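Local coordinates for protein aminopeptidase (Aneurinibacillus sp. AM-1, PDB 5IB9) that probably removes amino acids from the N termini of peptides as a zinc-dependent aminopeptidase of the M28 family, and carries a protease-associated domain, at residues Ala284-Glu288 / Asp289-Arg293; Gly318-Asn321 / Arg322-Leu326; Ser394-Tyr397 / Gln398-Pro402. All coordinates share one frame; numbering follows the deposited sequence.

Interaction 1. Residues Ala284-Glu288 / Asp289-Arg293. With ZN (zinc ion), chain G.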
loop_
_atom_site.group_PDB
_atom_site.type_symbol
_atom_site.label_atom_id
_atom_site.label_comp_id
_atom_site.label_asym_id
_atom_site.label_seq_id
_atom_site.Cartn_x
_atom_site.Cartn_y
_atom_site.Cartn_z
ATOM N N ALA A 284 5.139 -6.317 0.679
ATOM C CA ALA A 284 5.529 -4.941 1.173
ATOM C C ALA A 284 5.930 -4.962 2.619
ATOM O O ALA A 284 6.533 -3.922 3.087
ATOM C CB ALA A 284 4.376 -4.007 0.997
ATOM N N SER A 285 5.690 -6.012 3.366
ATOM C CA SER A 285 6.153 -6.055 4.779
ATOM C C SER A 285 7.606 -6.501 4.950
ATOM O O SER A 285 8.105 -6.472 6.111
ATOM C CB SER A 285 5.238 -7.000 5.608
ATOM O OG SER A 285 5.560 -8.375 5.355
ATOM N N LEU A 286 8.216 -7.063 3.935
ATOM C CA LEU A 286 9.564 -7.611 4.031
ATOM C C LEU A 286 10.656 -6.546 4.134
ATOM O O LEU A 286 10.568 -5.519 3.437
ATOM C CB LEU A 286 9.852 -8.505 2.813
ATOM C CG LEU A 286 8.848 -9.689 2.673
ATOM C CD1 LEU A 286 9.153 -10.466 1.398
ATOM C CD2 LEU A 286 8.972 -10.588 3.998
ATOM N N SER A 287 11.668 -6.836 4.959
ATOM C CA SER A 287 12.823 -5.938 4.944
ATOM C C SER A 287 13.731 -6.273 3.816
ATOM O O SER A 287 13.615 -7.336 3.158
ATOM C CB SER A 287 13.557 -6.124 6.221
ATOM O OG SER A 287 14.213 -7.423 6.295
ATOM N N GLU A 288 14.706 -5.363 3.549
ATOM C CA GLU A 288 15.673 -5.624 2.498
ATOM C C GLU A 288 16.487 -6.901 2.796
ATOM O O GLU A 288 16.800 -7.644 1.852
ATOM C CB GLU A 288 16.600 -4.379 2.277
ATOM C CG GLU A 288 15.810 -3.279 1.593
ATOM C CD GLU A 288 16.635 -2.027 1.135
ATOM O OE1 GLU A 288 17.780 -1.896 1.568
ATOM O OE2 GLU A 288 16.144 -1.355 0.202
ATOM N N ASP A 289 16.858 -7.133 4.079
ATOM C CA ASP A 289 17.573 -8.356 4.442
ATOM C C ASP A 289 16.680 -9.575 4.142
ATOM O O ASP A 289 17.184 -10.551 3.566
ATOM C CB ASP A 289 18.071 -8.295 5.870
ATOM C CG ASP A 289 18.934 -9.488 6.246
ATOM O OD1 ASP A 289 19.935 -9.608 5.558
ATOM O OD2 ASP A 289 18.553 -10.251 7.191
ATOM N N GLU A 290 15.418 -9.590 4.565
ATOM C CA GLU A 290 14.507 -10.731 4.232
ATOM C C GLU A 290 14.428 -10.941 2.773
ATOM O O GLU A 290 14.508 -12.128 2.357
ATOM C CB GLU A 290 13.129 -10.454 4.821
ATOM C CG GLU A 290 13.142 -10.549 6.379
ATOM C CD GLU A 290 11.786 -10.174 6.886
ATOM O OE1 GLU A 290 11.236 -9.071 6.639
ATOM O OE2 GLU A 290 11.113 -10.979 7.554
ATOM N N ILE A 291 14.311 -9.888 1.945
ATOM C CA ILE A 291 14.215 -10.104 0.536
ATOM C C ILE A 291 15.505 -10.775 -0.002
ATOM O O ILE A 291 15.441 -11.768 -0.815
ATOM C CB ILE A 291 14.001 -8.767 -0.166
ATOM C CG1 ILE A 291 12.586 -8.265 0.197
ATOM C CG2 ILE A 291 14.103 -8.882 -1.743
ATOM C CD1 ILE A 291 12.331 -6.800 -0.154
ATOM N N LYS A 292 16.678 -10.247 0.390
ATOM C CA LYS A 292 17.965 -10.829 -0.109
ATOM C C LYS A 292 18.127 -12.289 0.332
ATOM O O LYS A 292 18.795 -13.070 -0.435
ATOM C CB LYS A 292 19.146 -9.987 0.427
ATOM C CG LYS A 292 19.157 -8.616 -0.208
ATOM C CD LYS A 292 20.356 -7.738 0.211
ATOM C CE LYS A 292 20.209 -6.342 -0.442
ATOM N NZ LYS A 292 20.263 -5.353 0.675
ATOM N N ARG A 293 17.545 -12.681 1.452
ATOM C CA ARG A 293 17.788 -14.038 1.977
ATOM C C ARG A 293 16.724 -14.999 1.465
ATOM O O ARG A 293 16.840 -16.213 1.761
ATOM C CB ARG A 293 17.710 -14.026 3.525
ATOM C CG ARG A 293 18.880 -13.289 4.028
ATOM C CD ARG A 293 18.947 -13.324 5.424
ATOM N NE ARG A 293 17.853 -12.804 6.214
ATOM C CZ ARG A 293 17.052 -13.491 7.045
ATOM N NH1 ARG A 293 17.124 -14.790 7.130
ATOM N NH2 ARG A 293 16.182 -12.846 7.855
HETATM ZN ZN ZN G . 16.887 0.255 -0.470
HETATM O O HOH W 1 8.939 -8.329 7.682
HETATM O O HOH W 2 19.173 -2.950 -1.023
HETATM O O HOH W 3 18.832 0.262 -0.443
HETATM O O HOH W 4 16.554 1.240 -2.752
HETATM O O HOH W 5 16.438 0.059 -2.380
HETATM O O HOH W 6 18.136 1.294 -1.773
#

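Interaction 2. Residues Gly318-Asn321 / Arg322-Leu326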
loop_
_atom_site.group_PDB
_atom_site.type_symbol
_atom_site.label_atom_id
_atom_site.label_comp_id
_atom_site.label_asym_id
_atom_site.label_seq_id
_atom_site.Cartn_x
_atom_site.Cartn_y
_atom_site.Cartn_z
ATOM N N GLY A 318 9.067 -16.307 -17.963
ATOM C CA GLY A 318 9.366 -17.512 -18.778
ATOM C C GLY A 318 10.810 -17.987 -18.744
ATOM O O GLY A 318 11.204 -18.773 -19.622
ATOM N N LYS A 319 11.562 -17.602 -17.705
ATOM C CA LYS A 319 12.933 -18.039 -17.539
ATOM C C LYS A 319 12.938 -19.011 -16.381
ATOM O O LYS A 319 12.062 -18.905 -15.462
ATOM C CB LYS A 319 13.846 -16.901 -17.181
ATOM C CG LYS A 319 14.028 -15.909 -18.346
ATOM C CD LYS A 319 15.323 -15.128 -18.109
ATOM C CE LYS A 319 15.179 -13.992 -17.102
ATOM N NZ LYS A 319 14.914 -12.650 -17.777
ATOM N N LYS A 320 13.906 -19.900 -16.459
ATOM C CA LYS A 320 14.202 -20.784 -15.294
ATOM C C LYS A 320 14.741 -20.034 -14.085
ATOM O O LYS A 320 15.464 -19.025 -14.241
ATOM C CB LYS A 320 15.230 -21.855 -15.639
ATOM C CG LYS A 320 14.778 -22.743 -16.754
ATOM C CD LYS A 320 15.899 -23.778 -17.006
ATOM C CE LYS A 320 15.313 -24.858 -17.969
ATOM N NZ LYS A 320 16.497 -25.445 -18.661
ATOM N N ASN A 321 14.445 -20.506 -12.866
ATOM C CA ASN A 321 15.076 -19.899 -11.694
ATOM C C ASN A 321 15.288 -20.951 -10.634
ATOM O O ASN A 321 15.084 -22.144 -10.910
ATOM C CB ASN A 321 14.282 -18.711 -11.148
ATOM C CG ASN A 321 12.855 -19.085 -10.789
ATOM O OD1 ASN A 321 12.663 -20.126 -10.182
ATOM N ND2 ASN A 321 11.849 -18.248 -11.165
ATOM N N ARG A 322 15.749 -20.606 -9.452
ATOM C CA ARG A 322 16.050 -21.636 -8.476
ATOM C C ARG A 322 14.812 -22.473 -8.104
ATOM O O ARG A 322 14.918 -23.631 -7.855
ATOM C CB ARG A 322 16.676 -20.999 -7.252
ATOM C CG ARG A 322 17.059 -22.048 -6.119
ATOM C CD ARG A 322 17.609 -21.429 -4.874
ATOM N NE ARG A 322 18.851 -20.726 -5.127
ATOM C CZ ARG A 322 18.970 -19.429 -5.145
ATOM N NH1 ARG A 322 17.953 -18.636 -4.935
ATOM N NH2 ARG A 322 20.126 -18.937 -5.408
ATOM N N VAL A 323 13.650 -21.839 -8.115
ATOM C CA VAL A 323 12.451 -22.627 -7.724
ATOM C C VAL A 323 12.148 -23.650 -8.850
ATOM O O VAL A 323 11.772 -24.806 -8.562
ATOM C CB VAL A 323 11.248 -21.667 -7.537
ATOM C CG1 VAL A 323 9.916 -22.450 -7.295
ATOM C CG2 VAL A 323 11.471 -20.814 -6.317
ATOM N N THR A 324 12.199 -23.239 -10.113
ATOM C CA THR A 324 11.929 -24.226 -11.171
ATOM C C THR A 324 13.052 -25.263 -11.215
ATOM O O THR A 324 12.763 -26.460 -11.543
ATOM C CB THR A 324 11.680 -23.668 -12.576
ATOM O OG1 THR A 324 12.902 -23.021 -13.037
ATOM C CG2 THR A 324 10.537 -22.674 -12.528
ATOM N N ASP A 325 14.294 -24.907 -10.866
ATOM C CA ASP A 325 15.348 -25.945 -10.806
ATOM C C ASP A 325 15.055 -26.993 -9.745
ATOM O O ASP A 325 15.277 -28.213 -9.943
ATOM C CB ASP A 325 16.721 -25.294 -10.536
ATOM C CG ASP A 325 17.257 -24.526 -11.681
ATOM O OD1 ASP A 325 16.851 -24.679 -12.821
ATOM O OD2 ASP A 325 18.206 -23.726 -11.407
ATOM N N LEU A 326 14.570 -26.545 -8.559
ATOM C CA LEU A 326 14.309 -27.483 -7.448
ATOM C C LEU A 326 13.052 -28.335 -7.809
ATOM O O LEU A 326 13.065 -29.517 -7.521
ATOM C CB LEU A 326 14.033 -26.735 -6.137
ATOM C CG LEU A 326 15.316 -26.176 -5.490
ATOM C CD1 LEU A 326 14.890 -25.059 -4.423
ATOM C CD2 LEU A 326 16.299 -27.288 -4.933
#

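Interaction 3. Residues Ser394-Tyr397 / Gln398-Pro402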
loop_
_atom_site.group_PDB
_atom_site.type_symbol
_atom_site.label_atom_id
_atom_site.label_comp_id
_atom_site.label_asym_id
_atom_site.label_seq_id
_atom_site.Cartn_x
_atom_site.Cartn_y
_atom_site.Cartn_z
ATOM N N SER A 394 9.372 -32.178 -1.654
ATOM C CA SER A 394 10.778 -32.634 -1.904
ATOM C C SER A 394 11.670 -31.564 -2.472
ATOM O O SER A 394 12.854 -31.541 -2.112
ATOM C CB SER A 394 10.786 -33.833 -2.856
ATOM O OG SER A 394 10.053 -34.891 -2.154
ATOM N N ALA A 395 11.084 -30.657 -3.302
ATOM C CA ALA A 395 11.855 -29.517 -3.838
ATOM C C ALA A 395 12.259 -28.597 -2.690
ATOM O O ALA A 395 13.446 -28.214 -2.613
ATOM C CB ALA A 395 11.061 -28.704 -4.884
ATOM N N VAL A 396 11.304 -28.306 -1.801
ATOM C CA VAL A 396 11.620 -27.445 -0.681
ATOM C C VAL A 396 12.659 -28.149 0.251
ATOM O O VAL A 396 13.629 -27.537 0.678
ATOM C CB VAL A 396 10.387 -27.090 0.090
ATOM C CG1 VAL A 396 10.712 -26.446 1.506
ATOM C CG2 VAL A 396 9.476 -26.121 -0.758
ATOM N N TYR A 397 12.420 -29.441 0.494
ATOM C CA TYR A 397 13.333 -30.103 1.449
ATOM C C TYR A 397 14.683 -30.325 0.864
ATOM O O TYR A 397 15.679 -30.470 1.606
ATOM C CB TYR A 397 12.701 -31.451 1.764
ATOM C CG TYR A 397 13.380 -32.212 2.873
ATOM C CD1 TYR A 397 13.425 -31.668 4.152
ATOM C CD2 TYR A 397 13.873 -33.452 2.639
ATOM C CE1 TYR A 397 13.982 -32.416 5.261
ATOM C CE2 TYR A 397 14.462 -34.184 3.722
ATOM C CZ TYR A 397 14.525 -33.656 4.973
ATOM O OH TYR A 397 15.141 -34.440 6.029
ATOM N N GLN A 398 14.816 -30.370 -0.477
ATOM C CA GLN A 398 16.154 -30.470 -1.044
ATOM C C GLN A 398 17.034 -29.298 -0.504
ATOM O O GLN A 398 18.226 -29.452 -0.259
ATOM C CB GLN A 398 16.124 -30.380 -2.557
ATOM C CG GLN A 398 17.535 -30.494 -3.277
ATOM C CD GLN A 398 17.434 -30.942 -4.701
ATOM O OE1 GLN A 398 16.401 -31.516 -5.131
ATOM N NE2 GLN A 398 18.478 -30.663 -5.487
ATOM N N ALA A 399 16.427 -28.109 -0.340
ATOM C CA ALA A 399 17.173 -26.971 0.276
ATOM C C ALA A 399 17.002 -27.012 1.789
ATOM O O ALA A 399 18.047 -26.812 2.530
ATOM C CB ALA A 399 16.605 -25.599 -0.306
ATOM N N ALA A 400 15.836 -27.330 2.368
ATOM C CA ALA A 400 15.638 -27.086 3.789
ATOM C C ALA A 400 16.271 -28.186 4.637
ATOM O O ALA A 400 16.456 -28.000 5.868
ATOM C CB ALA A 400 14.175 -26.966 4.170
ATOM N N ARG A 401 16.510 -29.378 4.048
ATOM C CA ARG A 401 17.165 -30.468 4.919
ATOM C C ARG A 401 18.535 -30.002 5.394
ATOM O O ARG A 401 19.249 -29.255 4.785
ATOM C CB ARG A 401 17.268 -31.756 4.108
ATOM C CG ARG A 401 18.302 -31.670 2.962
ATOM C CD ARG A 401 17.896 -32.931 2.102
ATOM N NE ARG A 401 19.068 -33.695 1.769
ATOM C CZ ARG A 401 19.673 -33.656 0.596
ATOM N NH1 ARG A 401 19.193 -32.889 -0.383
ATOM N NH2 ARG A 401 20.755 -34.382 0.387
ATOM N N PRO A 402 19.017 -30.523 6.532
ATOM C CA PRO A 402 20.299 -30.031 6.984
ATOM C C PRO A 402 21.410 -30.382 5.964
ATOM O O PRO A 402 21.458 -31.511 5.430
ATOM C CB PRO A 402 20.480 -30.793 8.297
ATOM C CG PRO A 402 19.030 -31.149 8.776
ATOM C CD PRO A 402 18.299 -31.400 7.473
#

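Interaction 1. Residues Ala284-Glu288 / Asp289-Arg293
A capping box opens helix 288-293, with Ser-287 at the N-cap and Glu-290 in the first turn exchanging bonds. Ser-287 OG accepts from Glu-290 N at 3.0 Å, nearly straight at 174°, while Ser-287 N donates to Glu-290 OE1 at 2.8 Å. That carboxylate oxygen uses its anti lone pair, the one pointing away from OE2, and OE2 itself makes a salt bridge with Arg-265, so the group is fixed at both oxygens. A water donates to Glu-290 OE1 and to Ser-285 O, adding a second grip on OE1. Glu-56 of the second subunit is a further partner of Ser-287 OG, which places this helix start at the dimer interface. Beside the box, Leu-286 CB packs on Ile-291 CG1 at 3.8 Å, and Leu-354 touches both side chains. Glu-288, the first residue of the helix, points away from the turn: its chain, extended beyond CG, carries OE2 to a zinc ion that is also bound by His-204 of the second subunit, a metal bridge between the two chains. Glu-288 OE1 accepts weakly from a water that in turn accepts from Lys-292 NZ, and Glu-288 OE2 lies 1.9 Å from the zinc.

Interaction 2. Residues Gly318-Asn321 / Arg322-Leu326
Asn-321 OD1 is gripped by two backbone N-H groups of the first turn of helix 322-334, and with Thr-324 it builds a capping box at the start of that helix. Thr-324 N gives the straighter bond, 3.1 Å to Asn-321 OD1 at 162°. Val-323 N reaches the same Asn-321 OD1 at 2.9 Å, but that bond is bent and weak. The return half of the box runs from Asn-321 N to Thr-324 OG1, 3.0 Å long. Both side chains fold back for this: Asn-321 CG (chi1 57°) and Thr-324 OG1 (chi1 65°) each stand between their own backbone N and carbonyl carbon, which brings the oxygen round to the partner's N-H. The N-H groups of a first helical turn have no preceding carbonyls to meet, and the Asn-321 oxygen supplies what they lack. The other end of the amide is held as well, Asn-321 ND2 donating to Ala-358 O, so its rotation is fixed from two directions. Thr-324 OG1 has a second partner in the hydroxyl of Tyr-412, which also bonds Asp-325 OD1; the Tyr-412 ring makes a cation-pi contact with Lys-320. Val-323 faces the strands, on Phe-298, Ala-359 and Phe-361. Lys-320 crosses Thr-324 at about a right angle, its CB 3.7 Å from Thr-324 OG1. The first regular turn closes where Asp-325 N donates to Asn-321 O at 2.9 Å, nearly in line with the carbonyl bond.

Interaction 3. Residues Ser394-Tyr397 / Gln398-Pro402
Tyr-397 holds CG opposite its backbone N (chi1 -172°), which swings its ring under Arg-401 CB one turn later; Arg-401 has CG between its own N and carbonyl carbon (chi1 70°), which carries Arg-401 CG to Tyr-397 O at 3.2 Å. Arg-401 CB sits over one face of the ring, 3.5 Å from the centroid of Tyr-397 and 15° off the ring normal, a CH-pi contact. The touch is displaced toward the rim, with Arg-401 CB closest to Tyr-397 CZ at 3.4 Å. Beyond CB the arginine chain runs across the tyrosine at about a right angle. Arg-401 CD lies 4.0 Å from Tyr-397 CE2, before the chain bends at chi3 and leads away. Backbone bonding fixes the spacing: Arg-401 N donates to Tyr-397 O at 2.8 Å, a bond that ties the first non-helical residue to the last turn. Just before it, Val-396 O receives Ala-400 N at 2.8 Å and, weakly, Ala-399 N. Conversely, Gln-398 N is shared between Ser-394 O and, weakly, Ala-395 O. The amide of Gln-398 is fastened outside the helix, OE1 to Arg-333 and NE2 to Val-406 O. Gln-8 and Ile-9 of helix 6-10 touch the tyrosine; Ala-395 and Val-396 pack separately on Phe-298 of strand 294-300. This is the C-terminal end of helix 382-400 in the peptidase domain, where an i to i+4 CH-pi contact spans the passage from helix into loop.

Overall arrangement
The three contacts follow one another along the chain without nesting or crossing, and each joins neighbouring residues within a turn or two. Interaction 1 ends the loop after helix 277-283 and starts helix 288-293, which leads into strand 294-300. Interaction 2 ends the loop after strand 310-315 and starts helix 322-334. Interaction 3 lies at the opposite kind of helix end, where 382-400 stops. Interactions 2 and 3 touch: Leu-326 CD2 packs on Gln-398 CG at 3.8 Å, and Phe-298 of strand 294-300 meets side chains of both. Interaction 1 stands apart, its centre about 20 Å from that of interaction 2, and faces the second subunit.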